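Long-range contact in putative hydrolase (Shewanella frigidimarina, PDB 3LHO), which probably acts as an iron-dependent dioxygenase of the 2-oxoadipate dioxygenase/decarboxylase family: residues F47-V52 with S111-I116. Residues are numbered along the deposited sequence; the frame is centred on the assembly and turned at random.
Sequences FNIAKV and SIHGLI. With SO4 (sulfate ion), chain C.
Phe47 and Ile112 meet through a CH-pi contact. Methyl CG2 of Ile112 sits over the middle of the Phe47 ring, 3.5 Å from the ring centroid and 4° off its normal. With CG1 of Ile112 anti to the carbonyl carbon (chi1 -70°), CG2 is turned onto the ring face and CD1 comes near Phe47 CE1. A second CH-pi contact joins Ile49 to His113. Here CD1 of Ile49 stands 3.8 Å from the centroid of the imidazole, over one face but shifted toward the rim.

Ile116 is the apolar centre of the contact, and its branches go to different partners. Its CG2 lies 3.8 Å from CG2 of Ile49 and also touches CG2 of Val52, which it meets tip to tip. Its CD1 comes to the edge of the Phe47 ring, 4.0 Å from CD2. An alanine in place of Phe47 would probably leave a gap beneath Ile112 CG2 and take away the edge that Ile116 CD1 rests on.

One hydrogen bond crosses the contact, from Lys51 NZ to Ile116 O, at 3.1 Å. A bend at chi3 (-60°) brings NZ there. NZ has its stronger bond with Val119 O. It thus grips two backbone carbonyls at and just beyond the helix end.

A sulfate, probably from the crystallisation liquor, accepts a bond from Ala50 N to its O2 at 2.8 Å. Its O3 lies in the plane of the His113 ring, at the edge near CE1.

This is plain packing of the loop between strand 39-47 and helix 54-62, which holds an inverse gamma turn centred on Asn48, against the C-terminal turns of helix 106-116. Phe47 also touches Ala153 and Val156 of helix 151-159 and Leu99 of strand 93-99, while Ile112 leans on Leu146 of helix 140-149.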
ATOM      1  N   PHE A  47       2.910   1.520 -12.464  1.00 15.10           N
ATOM      2  CA  PHE A  47       2.682   0.862 -13.771  1.00 17.56           C
ATOM      3  C   PHE A  47       3.963   0.285 -14.326  1.00 16.27           C
ATOM      4  O   PHE A  47       5.043   0.752 -13.988  1.00 15.84           O
ATOM      5  CB  PHE A  47       2.154   1.886 -14.777  1.00 16.62           C
ATOM      6  CG  PHE A  47       0.907   2.593 -14.335  1.00 18.37           C
ATOM      7  CD1 PHE A  47      -0.300   1.973 -14.373  1.00 13.50           C
ATOM      8  CD2 PHE A  47       0.958   3.900 -13.893  1.00 12.45           C
ATOM      9  CE1 PHE A  47      -1.456   2.624 -13.982  1.00 18.17           C
ATOM     10  CE2 PHE A  47      -0.183   4.548 -13.499  1.00 19.34           C
ATOM     11  CZ  PHE A  47      -1.393   3.901 -13.534  1.00 13.50           C
ATOM     12  N   ASN A  48       3.868  -0.703 -15.226  1.00 15.22           N
ATOM     13  CA  ASN A  48       5.064  -1.275 -15.851  1.00 14.64           C
ATOM     14  C   ASN A  48       5.643  -0.397 -17.010  1.00 14.93           C
ATOM     15  O   ASN A  48       5.953  -0.865 -18.118  1.00 18.30           O
ATOM     16  CB  ASN A  48       4.757  -2.705 -16.314  1.00 12.74           C
ATOM     17  CG  ASN A  48       3.832  -2.712 -17.498  1.00 19.92           C
ATOM     18  OD1 ASN A  48       3.092  -1.735 -17.737  1.00 14.60           O
ATOM     19  ND2 ASN A  48       3.916  -3.753 -18.287  1.00 16.84           N
ATOM     20  N   ILE A  49       5.783   0.893 -16.739  1.00 15.30           N
ATOM     21  CA  ILE A  49       6.336   1.864 -17.684  1.00 16.44           C
ATOM     22  C   ILE A  49       7.749   2.149 -17.092  1.00 16.63           C
ATOM     23  O   ILE A  49       7.871   2.437 -15.881  1.00 16.46           O
ATOM     24  CB  ILE A  49       5.457   3.143 -17.740  1.00 18.01           C
ATOM     25  CG1 ILE A  49       4.100   2.833 -18.410  1.00 17.02           C
ATOM     26  CG2 ILE A  49       6.171   4.287 -18.475  1.00 19.83           C
ATOM     27  CD1 ILE A  49       3.076   3.917 -18.401  1.00 18.27           C
ATOM     28  N   ALA A  50       8.787   2.013 -17.927  1.00 15.62           N
ATOM     29  CA  ALA A  50      10.198   2.002 -17.492  1.00 16.36           C
ATOM     30  C   ALA A  50      10.509   3.120 -16.502  1.00 16.95           C
ATOM     31  O   ALA A  50      11.130   2.930 -15.426  1.00 18.75           O
ATOM     32  CB  ALA A  50      11.147   2.103 -18.750  1.00 16.68           C
ATOM     33  N   LYS A  51      10.072   4.297 -16.849  1.00 16.58           N
ATOM     34  CA  LYS A  51      10.365   5.464 -16.015  1.00 16.14           C
ATOM     35  C   LYS A  51       9.978   5.276 -14.525  1.00 16.80           C
ATOM     36  O   LYS A  51      10.598   5.873 -13.613  1.00 13.24           O
ATOM     37  CB  LYS A  51       9.620   6.688 -16.542  1.00 18.35           C
ATOM     38  CG  LYS A  51      10.207   8.006 -15.990  1.00 18.12           C
ATOM     39  CD  LYS A  51       9.389   9.285 -16.334  1.00 24.72           C
ATOM     40  CE  LYS A  51       9.241   9.554 -17.803  1.00 24.18           C
ATOM     41  NZ  LYS A  51       8.421  10.792 -18.053  1.00 20.97           N
ATOM     42  N   VAL A  52       8.940   4.485 -14.262  1.00 14.60           N
ATOM     43  CA  VAL A  52       8.344   4.403 -12.917  1.00 15.72           C
ATOM     44  C   VAL A  52       8.051   2.960 -12.512  1.00 16.77           C
ATOM     45  O   VAL A  52       7.262   2.731 -11.629  1.00 17.19           O
ATOM     46  CB  VAL A  52       7.009   5.231 -12.798  1.00 16.91           C
ATOM     47  CG1 VAL A  52       7.247   6.701 -13.002  1.00 12.57           C
ATOM     48  CG2 VAL A  52       5.958   4.777 -13.775  1.00 10.21           C
ATOM     49  N   SER A 111      -4.047   6.796 -22.127  1.00 17.11           N
ATOM     50  CA  SER A 111      -4.273   7.717 -21.014  1.00 19.18           C
ATOM     51  C   SER A 111      -3.214   7.559 -19.926  1.00 19.38           C
ATOM     52  O   SER A 111      -2.736   8.549 -19.392  1.00 17.06           O
ATOM     53  CB  SER A 111      -5.665   7.544 -20.404  1.00 19.92           C
ATOM     54  OG  SER A 111      -6.627   8.124 -21.274  1.00 19.50           O
ATOM     55  N   ILE A 112      -2.869   6.317 -19.606  1.00 17.29           N
ATOM     56  CA  ILE A 112      -1.893   6.027 -18.554  1.00 18.34           C
ATOM     57  C   ILE A 112      -0.537   6.553 -19.012  1.00 19.93           C
ATOM     58  O   ILE A 112       0.109   7.294 -18.256  1.00 17.09           O
ATOM     59  CB  ILE A 112      -1.827   4.550 -18.199  1.00 17.52           C
ATOM     60  CG1 ILE A 112      -3.117   4.127 -17.473  1.00 21.24           C
ATOM     61  CG2 ILE A 112      -0.594   4.203 -17.329  1.00 13.72           C
ATOM     62  CD1 ILE A 112      -3.291   2.596 -17.374  1.00 17.44           C
ATOM     63  N   HIS A 113      -0.146   6.261 -20.260  1.00 16.66           N
ATOM     64  CA  HIS A 113       1.118   6.820 -20.777  1.00 20.17           C
ATOM     65  C   HIS A 113       1.142   8.319 -20.717  1.00 18.48           C
ATOM     66  O   HIS A 113       2.177   8.919 -20.398  1.00 23.10           O
ATOM     67  CB  HIS A 113       1.438   6.351 -22.180  1.00 19.65           C
ATOM     68  CG  HIS A 113       2.040   5.002 -22.209  1.00 21.03           C
ATOM     69  ND1 HIS A 113       3.377   4.786 -21.952  1.00 22.17           N
ATOM     70  CD2 HIS A 113       1.487   3.789 -22.419  1.00 22.08           C
ATOM     71  CE1 HIS A 113       3.627   3.491 -22.044  1.00 18.35           C
ATOM     72  NE2 HIS A 113       2.490   2.863 -22.295  1.00 23.16           N
ATOM     73  N   GLY A 114      -0.004   8.941 -20.959  1.00 20.76           N
ATOM     74  CA  GLY A 114      -0.106  10.374 -20.910  1.00 18.18           C
ATOM     75  C   GLY A 114       0.151  10.978 -19.554  1.00 23.37           C
ATOM     76  O   GLY A 114       0.681  12.100 -19.450  1.00 20.02           O
ATOM     77  N   LEU A 115      -0.236  10.258 -18.496  1.00 22.11           N
ATOM     78  CA  LEU A 115       0.025  10.733 -17.132  1.00 19.81           C
ATOM     79  C   LEU A 115       1.505  10.569 -16.800  1.00 19.47           C
ATOM     80  O   LEU A 115       2.119  11.458 -16.256  1.00 17.33           O
ATOM     81  CB  LEU A 115      -0.834   9.948 -16.130  1.00 21.19           C
ATOM     82  CG  LEU A 115      -2.366   9.854 -16.395  1.00 19.52           C
ATOM     83  CD1 LEU A 115      -3.052   9.117 -15.267  1.00 21.32           C
ATOM     84  CD2 LEU A 115      -3.024  11.205 -16.565  1.00 20.82           C
ATOM     85  N   ILE A 116       2.064   9.415 -17.126  1.00 18.53           N
ATOM     86  CA  ILE A 116       3.462   9.133 -16.765  1.00 21.41           C
ATOM     87  C   ILE A 116       4.445   9.958 -17.591  1.00 18.66           C
ATOM     88  O   ILE A 116       5.517  10.261 -17.122  1.00 21.11           O
ATOM     89  CB  ILE A 116       3.771   7.647 -16.849  1.00 19.71           C
ATOM     90  CG1 ILE A 116       2.811   6.856 -15.917  1.00 20.93           C
ATOM     91  CG2 ILE A 116       5.255   7.365 -16.493  1.00 14.78           C
ATOM     92  CD1 ILE A 116       2.875   7.314 -14.472  1.00 18.99           C
TER
HETATM   93  S   SO4 C 268       8.404   2.216 -21.563  1.00 67.09           S
HETATM   94  O1  SO4 C 268       9.296   3.276 -21.099  1.00 67.47           O
HETATM   95  O2  SO4 C 268       8.132   1.238 -20.500  1.00 62.59           O
HETATM   96  O3  SO4 C 268       7.169   2.835 -22.053  1.00 66.94           O
HETATM   97  O4  SO4 C 268       9.087   1.487 -22.633  1.00 76.93           O